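Local coordinates for 182aa long hypothetical protein (Pyrococcus horikoshii, PDB 2GAN), which is a putative acetyltransferase of the GNAT family, probably transferring an acetyl group from acetyl-CoA to a substrate not yet identified, at residues Y70-L84 and I123-L135. Numbering follows the deposited sequence.
Sequences YTYQKDNRIIGTIAL and IGSTLLEFAVKRL. With SO4 (sulfate ion), chain C; SO4 (sulfate ion), chain E.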
ATOM      1  N   TYR A  70      -1.410  -9.848 -22.041  1.00 19.41           N
ATOM      2  CA  TYR A  70      -0.519  -8.911 -22.689  1.00 20.19           C
ATOM      3  C   TYR A  70       0.708  -8.716 -21.825  1.00 20.86           C
ATOM      4  O   TYR A  70       0.641  -8.814 -20.602  1.00 23.18           O
ATOM      5  CB  TYR A  70      -1.245  -7.584 -22.925  1.00 20.38           C
ATOM      6  CG  TYR A  70      -2.335  -7.685 -23.966  1.00 20.17           C
ATOM      7  CD1 TYR A  70      -2.033  -7.642 -25.326  1.00 21.18           C
ATOM      8  CD2 TYR A  70      -3.670  -7.840 -23.594  1.00 20.00           C
ATOM      9  CE1 TYR A  70      -3.036  -7.749 -26.295  1.00 21.58           C
ATOM     10  CE2 TYR A  70      -4.677  -7.946 -24.553  1.00 22.66           C
ATOM     11  CZ  TYR A  70      -4.354  -7.901 -25.902  1.00 23.01           C
ATOM     12  OH  TYR A  70      -5.357  -8.003 -26.846  1.00 24.08           O
ATOM     13  N   THR A  71       1.846  -8.478 -22.462  1.00 20.55           N
ATOM     14  CA  THR A  71       3.072  -8.274 -21.713  1.00 22.52           C
ATOM     15  C   THR A  71       3.850  -7.163 -22.353  1.00 23.86           C
ATOM     16  O   THR A  71       3.690  -6.879 -23.538  1.00 25.97           O
ATOM     17  CB  THR A  71       3.999  -9.506 -21.754  1.00 22.54           C
ATOM     18  OG1 THR A  71       4.436  -9.714 -23.103  1.00 19.84           O
ATOM     19  CG2 THR A  71       3.289 -10.745 -21.248  1.00 22.49           C
ATOM     20  N   TYR A  72       4.695  -6.524 -21.563  1.00 24.31           N
ATOM     21  CA  TYR A  72       5.548  -5.495 -22.112  1.00 23.54           C
ATOM     22  C   TYR A  72       6.881  -6.209 -22.148  1.00 22.18           C
ATOM     23  O   TYR A  72       7.345  -6.734 -21.135  1.00 23.04           O
ATOM     24  CB  TYR A  72       5.609  -4.262 -21.211  1.00 22.34           C
ATOM     25  CG  TYR A  72       6.310  -3.088 -21.872  1.00 23.87           C
ATOM     26  CD1 TYR A  72       7.698  -2.961 -21.827  1.00 22.74           C
ATOM     27  CD2 TYR A  72       5.583  -2.119 -22.568  1.00 24.29           C
ATOM     28  CE1 TYR A  72       8.346  -1.898 -22.455  1.00 25.71           C
ATOM     29  CE2 TYR A  72       6.217  -1.053 -23.206  1.00 25.13           C
ATOM     30  CZ  TYR A  72       7.599  -0.948 -23.145  1.00 27.40           C
ATOM     31  OH  TYR A  72       8.228   0.099 -23.779  1.00 27.74           O
ATOM     32  N   GLN A  73       7.475  -6.282 -23.329  1.00 22.35           N
ATOM     33  CA  GLN A  73       8.750  -6.952 -23.470  1.00 22.65           C
ATOM     34  C   GLN A  73       9.819  -6.004 -23.976  1.00 23.98           C
ATOM     35  O   GLN A  73       9.547  -5.070 -24.739  1.00 22.53           O
ATOM     36  CB  GLN A  73       8.629  -8.143 -24.427  1.00 23.85           C
ATOM     37  CG  GLN A  73       7.640  -9.217 -23.975  1.00 26.93           C
ATOM     38  CD  GLN A  73       7.676 -10.470 -24.843  1.00 29.26           C
ATOM     39  OE1 GLN A  73       6.793 -11.333 -24.748  1.00 30.06           O
ATOM     40  NE2 GLN A  73       8.700 -10.580 -25.689  1.00 29.48           N
ATOM     41  N   LYS A  74      11.038  -6.253 -23.523  1.00 23.36           N
ATOM     42  CA  LYS A  74      12.194  -5.480 -23.928  1.00 25.66           C
ATOM     43  C   LYS A  74      13.182  -6.533 -24.395  1.00 26.48           C
ATOM     44  O   LYS A  74      13.634  -7.360 -23.601  1.00 27.84           O
ATOM     45  CB  LYS A  74      12.785  -4.716 -22.747  1.00 25.21           C
ATOM     46  CG  LYS A  74      13.830  -3.681 -23.145  1.00 28.19           C
ATOM     47  CD  LYS A  74      14.394  -2.975 -21.918  1.00 29.37           C
ATOM     48  CE  LYS A  74      14.976  -1.603 -22.258  1.00 33.12           C
ATOM     49  NZ  LYS A  74      16.019  -1.654 -23.322  1.00 33.71           N
ATOM     50  N   ASP A  75      13.495  -6.526 -25.684  1.00 25.88           N
ATOM     51  CA  ASP A  75      14.434  -7.495 -26.216  1.00 26.90           C
ATOM     52  C   ASP A  75      14.014  -8.921 -25.848  1.00 25.59           C
ATOM     53  O   ASP A  75      14.812  -9.687 -25.315  1.00 25.66           O
ATOM     54  CB  ASP A  75      15.841  -7.188 -25.680  1.00 27.97           C
ATOM     55  CG  ASP A  75      16.376  -5.849 -26.186  1.00 28.36           C
ATOM     56  OD1 ASP A  75      17.308  -5.301 -25.564  1.00 30.79           O
ATOM     57  OD2 ASP A  75      15.870  -5.352 -27.213  1.00 27.79           O
ATOM     58  N   ASN A  76      12.753  -9.256 -26.125  1.00 25.78           N
ATOM     59  CA  ASN A  76      12.195 -10.595 -25.871  1.00 26.89           C
ATOM     60  C   ASN A  76      12.167 -11.006 -24.403  1.00 28.03           C
ATOM     61  O   ASN A  76      12.228 -12.197 -24.085  1.00 29.25           O
ATOM     62  CB  ASN A  76      12.982 -11.649 -26.652  1.00 26.26           C
ATOM     63  CG  ASN A  76      12.996 -11.381 -28.139  1.00 24.02           C
ATOM     64  OD1 ASN A  76      13.801 -11.939 -28.873  1.00 27.19           O
ATOM     65  ND2 ASN A  76      12.096 -10.529 -28.591  1.00 29.44           N
ATOM     66  N   ARG A  77      12.064 -10.027 -23.513  1.00 27.13           N
ATOM     67  CA  ARG A  77      12.027 -10.305 -22.085  1.00 27.43           C
ATOM     68  C   ARG A  77      10.797  -9.635 -21.467  1.00 26.03           C
ATOM     69  O   ARG A  77      10.593  -8.432 -21.629  1.00 24.34           O
ATOM     70  CB  ARG A  77      13.298  -9.772 -21.419  1.00 31.61           C
ATOM     71  CG  ARG A  77      13.882 -10.690 -20.368  1.00 36.99           C
ATOM     72  CD  ARG A  77      14.926 -11.642 -20.952  1.00 39.19           C
ATOM     73  NE  ARG A  77      14.435 -12.402 -22.098  1.00 40.16           N
ATOM     74  CZ  ARG A  77      15.171 -13.268 -22.794  1.00 40.46           C
ATOM     75  NH1 ARG A  77      16.437 -13.491 -22.459  1.00 39.59           N
ATOM     76  NH2 ARG A  77      14.646 -13.903 -23.835  1.00 37.50           N
ATOM     77  N   ILE A  78       9.991 -10.419 -20.756  1.00 22.45           N
ATOM     78  CA  ILE A  78       8.785  -9.910 -20.123  1.00 20.69           C
ATOM     79  C   ILE A  78       9.098  -9.078 -18.888  1.00 21.54           C
ATOM     80  O   ILE A  78       9.581  -9.611 -17.888  1.00 22.20           O
ATOM     81  CB  ILE A  78       7.851 -11.075 -19.704  1.00 18.96           C
ATOM     82  CG1 ILE A  78       7.444 -11.883 -20.933  1.00 17.82           C
ATOM     83  CG2 ILE A  78       6.619 -10.532 -18.990  1.00 19.97           C
ATOM     84  CD1 ILE A  78       6.587 -13.100 -20.616  1.00 19.42           C
ATOM     85  N   ILE A  79       8.837  -7.773 -18.954  1.00 19.86           N
ATOM     86  CA  ILE A  79       9.081  -6.906 -17.799  1.00 20.49           C
ATOM     87  C   ILE A  79       7.790  -6.217 -17.345  1.00 21.42           C
ATOM     88  O   ILE A  79       7.827  -5.254 -16.578  1.00 22.33           O
ATOM     89  CB  ILE A  79      10.152  -5.812 -18.085  1.00 20.45           C
ATOM     90  CG1 ILE A  79       9.722  -4.932 -19.261  1.00 22.25           C
ATOM     91  CG2 ILE A  79      11.500  -6.456 -18.382  1.00 17.99           C
ATOM     92  CD1 ILE A  79      10.735  -3.845 -19.589  1.00 20.76           C
ATOM     93  N   GLY A  80       6.653  -6.720 -17.824  1.00 20.23           N
ATOM     94  CA  GLY A  80       5.362  -6.166 -17.453  1.00 18.44           C
ATOM     95  C   GLY A  80       4.249  -7.065 -17.952  1.00 18.60           C
ATOM     96  O   GLY A  80       4.381  -7.678 -19.004  1.00 19.78           O
ATOM     97  N   THR A  81       3.150  -7.157 -17.213  1.00 18.96           N
ATOM     98  CA  THR A  81       2.037  -8.012 -17.640  1.00 20.52           C
ATOM     99  C   THR A  81       0.688  -7.386 -17.337  1.00 20.83           C
ATOM    100  O   THR A  81       0.570  -6.530 -16.459  1.00 20.45           O
ATOM    101  CB  THR A  81       2.013  -9.364 -16.892  1.00 19.12           C
ATOM    102  OG1 THR A  81       1.600  -9.127 -15.536  1.00 21.30           O
ATOM    103  CG2 THR A  81       3.361 -10.023 -16.903  1.00 15.14           C
ATOM    104  N   ILE A  82      -0.326  -7.843 -18.066  1.00 20.12           N
ATOM    105  CA  ILE A  82      -1.696  -7.404 -17.856  1.00 20.10           C
ATOM    106  C   ILE A  82      -2.627  -8.368 -18.601  1.00 21.26           C
ATOM    107  O   ILE A  82      -2.398  -8.706 -19.764  1.00 19.78           O
ATOM    108  CB  ILE A  82      -1.918  -5.944 -18.318  1.00 18.59           C
ATOM    109  CG1 ILE A  82      -3.207  -5.409 -17.682  1.00 20.05           C
ATOM    110  CG2 ILE A  82      -1.964  -5.867 -19.838  1.00 15.14           C
ATOM    111  CD1 ILE A  82      -3.386  -3.883 -17.782  1.00 24.11           C
ATOM    112  N   ALA A  83      -3.665  -8.809 -17.902  1.00 21.98           N
ATOM    113  CA  ALA A  83      -4.620  -9.771 -18.424  1.00 22.87           C
ATOM    114  C   ALA A  83      -6.047  -9.256 -18.473  1.00 21.52           C
ATOM    115  O   ALA A  83      -6.462  -8.459 -17.632  1.00 21.94           O
ATOM    116  CB  ALA A  83      -4.575 -11.042 -17.566  1.00 22.54           C
ATOM    117  N   LEU A  84      -6.802  -9.732 -19.457  1.00 21.07           N
ATOM    118  CA  LEU A  84      -8.202  -9.345 -19.606  1.00 20.23           C
ATOM    119  C   LEU A  84      -9.114 -10.554 -19.510  1.00 20.86           C
ATOM    120  O   LEU A  84      -8.821 -11.611 -20.078  1.00 22.01           O
ATOM    121  CB  LEU A  84      -8.424  -8.698 -20.959  1.00 19.73           C
ATOM    122  CG  LEU A  84      -7.478  -7.530 -21.203  1.00 22.65           C
ATOM    123  CD1 LEU A  84      -7.745  -6.966 -22.595  1.00 23.10           C
ATOM    124  CD2 LEU A  84      -7.671  -6.477 -20.119  1.00 19.09           C
ATOM    125  N   ILE A 123       5.895   2.090 -18.132  1.00 21.05           N
ATOM    126  CA  ILE A 123       5.414   0.778 -18.558  1.00 22.03           C
ATOM    127  C   ILE A 123       4.002   0.476 -18.053  1.00 21.50           C
ATOM    128  O   ILE A 123       3.155   0.005 -18.811  1.00 23.74           O
ATOM    129  CB  ILE A 123       6.369  -0.353 -18.095  1.00 22.10           C
ATOM    130  CG1 ILE A 123       7.761  -0.141 -18.688  1.00 19.90           C
ATOM    131  CG2 ILE A 123       5.846  -1.705 -18.580  1.00 21.34           C
ATOM    132  CD1 ILE A 123       8.801  -1.079 -18.128  1.00 18.42           C
ATOM    133  N   GLY A 124       3.751   0.742 -16.779  1.00 20.17           N
ATOM    134  CA  GLY A 124       2.436   0.496 -16.223  1.00 20.49           C
ATOM    135  C   GLY A 124       1.357   1.290 -16.941  1.00 22.08           C
ATOM    136  O   GLY A 124       0.295   0.753 -17.273  1.00 19.83           O
ATOM    137  N   SER A 125       1.627   2.570 -17.189  1.00 20.76           N
ATOM    138  CA  SER A 125       0.666   3.431 -17.870  1.00 21.94           C
ATOM    139  C   SER A 125       0.322   2.891 -19.255  1.00 21.80           C
ATOM    140  O   SER A 125      -0.844   2.880 -19.646  1.00 23.43           O
ATOM    141  CB  SER A 125       1.222   4.854 -18.008  1.00 21.36           C
ATOM    142  OG  SER A 125       1.511   5.413 -16.735  1.00 24.63           O
ATOM    143  N   THR A 126       1.344   2.445 -19.982  1.00 21.28           N
ATOM    144  CA  THR A 126       1.187   1.912 -21.333  1.00 21.31           C
ATOM    145  C   THR A 126       0.347   0.649 -21.322  1.00 22.33           C
ATOM    146  O   THR A 126      -0.547   0.468 -22.157  1.00 23.60           O
ATOM    147  CB  THR A 126       2.564   1.585 -21.958  1.00 21.73           C
ATOM    148  OG1 THR A 126       3.277   2.801 -22.202  1.00 22.03           O
ATOM    149  CG2 THR A 126       2.406   0.813 -23.265  1.00 19.64           C
ATOM    150  N   LEU A 127       0.651  -0.242 -20.385  1.00 21.57           N
ATOM    151  CA  LEU A 127      -0.102  -1.475 -20.281  1.00 21.45           C
ATOM    152  C   LEU A 127      -1.559  -1.170 -19.947  1.00 20.84           C
ATOM    153  O   LEU A 127      -2.457  -1.527 -20.709  1.00 21.29           O
ATOM    154  CB  LEU A 127       0.519  -2.392 -19.220  1.00 22.91           C
ATOM    155  CG  LEU A 127       1.796  -3.121 -19.662  1.00 23.89           C
ATOM    156  CD1 LEU A 127       2.367  -3.925 -18.507  1.00 25.34           C
ATOM    157  CD2 LEU A 127       1.464  -4.047 -20.832  1.00 23.94           C
ATOM    158  N   LEU A 128      -1.792  -0.477 -18.834  1.00 19.48           N
ATOM    159  CA  LEU A 128      -3.152  -0.150 -18.403  1.00 21.20           C
ATOM    160  C   LEU A 128      -3.956   0.533 -19.513  1.00 24.16           C
ATOM    161  O   LEU A 128      -5.078   0.117 -19.819  1.00 22.55           O
ATOM    162  CB  LEU A 128      -3.117   0.732 -17.149  1.00 21.20           C
ATOM    163  CG  LEU A 128      -4.429   0.941 -16.381  1.00 21.84           C
ATOM    164  CD1 LEU A 128      -5.060  -0.407 -16.020  1.00 21.74           C
ATOM    165  CD2 LEU A 128      -4.147   1.745 -15.122  1.00 20.65           C
ATOM    166  N   GLU A 129      -3.382   1.571 -20.121  1.00 24.70           N
ATOM    167  CA  GLU A 129      -4.052   2.277 -21.208  1.00 27.11           C
ATOM    168  C   GLU A 129      -4.427   1.298 -22.314  1.00 26.17           C
ATOM    169  O   GLU A 129      -5.541   1.321 -22.834  1.00 26.87           O
ATOM    170  CB  GLU A 129      -3.143   3.371 -21.780  1.00 29.58           C
ATOM    171  CG  GLU A 129      -3.663   3.977 -23.083  1.00 37.59           C
ATOM    172  CD  GLU A 129      -2.721   5.018 -23.673  1.00 43.25           C
ATOM    173  OE1 GLU A 129      -1.530   4.690 -23.906  1.00 44.66           O
ATOM    174  OE2 GLU A 129      -3.182   6.162 -23.910  1.00 44.93           O
ATOM    175  N   PHE A 130      -3.490   0.437 -22.687  1.00 25.42           N
ATOM    176  CA  PHE A 130      -3.769  -0.541 -23.732  1.00 26.46           C
ATOM    177  C   PHE A 130      -4.939  -1.441 -23.322  1.00 25.89           C
ATOM    178  O   PHE A 130      -5.848  -1.675 -24.106  1.00 26.02           O
ATOM    179  CB  PHE A 130      -2.527  -1.390 -24.004  1.00 26.40           C
ATOM    180  CG  PHE A 130      -2.693  -2.368 -25.129  1.00 28.54           C
ATOM    181  CD1 PHE A 130      -3.270  -3.611 -24.907  1.00 28.54           C
ATOM    182  CD2 PHE A 130      -2.277  -2.044 -26.416  1.00 28.74           C
ATOM    183  CE1 PHE A 130      -3.423  -4.523 -25.950  1.00 30.27           C
ATOM    184  CE2 PHE A 130      -2.428  -2.949 -27.466  1.00 29.64           C
ATOM    185  CZ  PHE A 130      -3.005  -4.192 -27.229  1.00 29.71           C
ATOM    186  N   ALA A 131      -4.913  -1.918 -22.077  1.00 25.31           N
ATOM    187  CA  ALA A 131      -5.943  -2.802 -21.549  1.00 22.31           C
ATOM    188  C   ALA A 131      -7.317  -2.152 -21.498  1.00 21.36           C
ATOM    189  O   ALA A 131      -8.319  -2.766 -21.860  1.00 21.96           O
ATOM    190  CB  ALA A 131      -5.549  -3.291 -20.159  1.00 20.94           C
ATOM    191  N   VAL A 132      -7.373  -0.914 -21.029  1.00 19.73           N
ATOM    192  CA  VAL A 132      -8.639  -0.227 -20.950  1.00 18.71           C
ATOM    193  C   VAL A 132      -9.233  -0.075 -22.346  1.00 22.61           C
ATOM    194  O   VAL A 132     -10.427  -0.334 -22.553  1.00 20.64           O
ATOM    195  CB  VAL A 132      -8.468   1.145 -20.292  1.00 20.21           C
ATOM    196  CG1 VAL A 132      -9.720   1.973 -20.486  1.00 18.38           C
ATOM    197  CG2 VAL A 132      -8.170   0.961 -18.805  1.00 16.74           C
ATOM    198  N   LYS A 133      -8.408   0.326 -23.313  1.00 23.90           N
ATOM    199  CA  LYS A 133      -8.900   0.491 -24.687  1.00 25.07           C
ATOM    200  C   LYS A 133      -9.295  -0.835 -25.336  1.00 25.04           C
ATOM    201  O   LYS A 133     -10.299  -0.907 -26.049  1.00 26.04           O
ATOM    202  CB  LYS A 133      -7.859   1.207 -25.555  1.00 26.05           C
ATOM    203  CG  LYS A 133      -7.999   2.724 -25.508  1.00 31.40           C
ATOM    204  CD  LYS A 133      -6.834   3.447 -26.173  1.00 33.46           C
ATOM    205  CE  LYS A 133      -6.914   4.948 -25.900  1.00 34.57           C
ATOM    206  NZ  LYS A 133      -5.620   5.633 -26.174  1.00 37.27           N
ATOM    207  N   ARG A 134      -8.520  -1.884 -25.090  1.00 23.11           N
ATOM    208  CA  ARG A 134      -8.846  -3.175 -25.666  1.00 23.25           C
ATOM    209  C   ARG A 134     -10.248  -3.575 -25.205  1.00 23.73           C
ATOM    210  O   ARG A 134     -11.095  -3.930 -26.017  1.00 21.99           O
ATOM    211  CB  ARG A 134      -7.821  -4.222 -25.236  1.00 25.51           C
ATOM    212  CG  ARG A 134      -8.162  -5.646 -25.648  1.00 26.25           C
ATOM    213  CD  ARG A 134      -8.323  -5.786 -27.149  1.00 26.79           C
ATOM    214  NE  ARG A 134      -8.660  -7.165 -27.490  1.00 26.84           N
ATOM    215  CZ  ARG A 134      -9.003  -7.578 -28.703  1.00 25.58           C
ATOM    216  NH1 ARG A 134      -9.062  -6.723 -29.710  1.00 27.39           N
ATOM    217  NH2 ARG A 134      -9.294  -8.850 -28.905  1.00 24.03           N
ATOM    218  N   LEU A 135     -10.498  -3.499 -23.902  1.00 24.29           N
ATOM    219  CA  LEU A 135     -11.810  -3.854 -23.384  1.00 24.14           C
ATOM    220  C   LEU A 135     -12.896  -2.995 -24.022  1.00 25.33           C
ATOM    221  O   LEU A 135     -13.916  -3.514 -24.469  1.00 22.92           O
ATOM    222  CB  LEU A 135     -11.846  -3.713 -21.865  1.00 22.82           C
ATOM    223  CG  LEU A 135     -11.139  -4.847 -21.114  1.00 19.84           C
ATOM    224  CD1 LEU A 135     -11.200  -4.559 -19.638  1.00 17.39           C
ATOM    225  CD2 LEU A 135     -11.804  -6.195 -21.426  1.00 19.69           C
TER
HETATM  226  S   SO4 C1201       4.415   3.679 -14.635  1.00 24.69           S
HETATM  227  O1  SO4 C1201       5.686   4.386 -14.412  1.00 30.26           O
HETATM  228  O2  SO4 C1201       3.466   4.062 -13.583  1.00 26.63           O
HETATM  229  O3  SO4 C1201       4.656   2.224 -14.586  1.00 29.61           O
HETATM  230  O4  SO4 C1201       3.857   4.025 -15.944  1.00 25.77           O
HETATM  231  S   SO4 E1203      18.614   0.490 -24.589  1.00 71.17           S
HETATM  232  O1  SO4 E1203      18.729   1.229 -23.317  1.00 72.23           O
HETATM  233  O2  SO4 E1203      17.353   0.854 -25.260  1.00 71.19           O
HETATM  234  O3  SO4 E1203      18.632  -0.956 -24.316  1.00 71.81           O
HETATM  235  O4  SO4 E1203      19.753   0.837 -25.461  1.00 72.26           O
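Phe130 and Tyr70 form a T-shaped pair. The edge of Phe130 is turned to the face of Tyr70, with ring centroids 4.7 Å apart and planes at 61°. Phe130 reaches the strand with CG anti to its backbone N (chi1 -176°). Arg134 crosses the phenol end of Tyr70, but Glu68 holds both groups: it accepts a hydrogen bond from Tyr70 OH and forms a salt bridge with Arg134. Were Tyr70 an alanine, the Phe130 edge would probably lose its aromatic face and Glu68 one of its partners.

Toward the start of the helix, Ile123 CG2 sits 3.6 Å from Tyr72 CG, at the base of the ring, while its CG1 lies over one face, toward the rim. Its CD1 branch turns instead to Ile79 CD1, 3.7 Å away. Leu127 lies over both strands of the hairpin: CD2 meets Ile82 CG2 and Tyr72 CB, while CD1 lies 3.7 Å from Gly80 C. Gly80, with no side chain, lets this methyl lie close to the backbone. Ile79 and Gly80 face Tyr72 in a classic beta bulge. Ile82 CD1 presses tightly on Ala131 CB at 3.3 Å. The two methyls of Leu84 part: CD1 rests on Arg134 CG, CD2 meets Ala131 CB and Leu135 CG.

At the helix start, Gly124 N and Ser125 N donate to a sulfate, consistent with the pyrophosphate-binding site of GNAT enzymes. No hydrogen bond joins helix and hairpin directly, so apolar and aromatic packing holds this helix on the sheet.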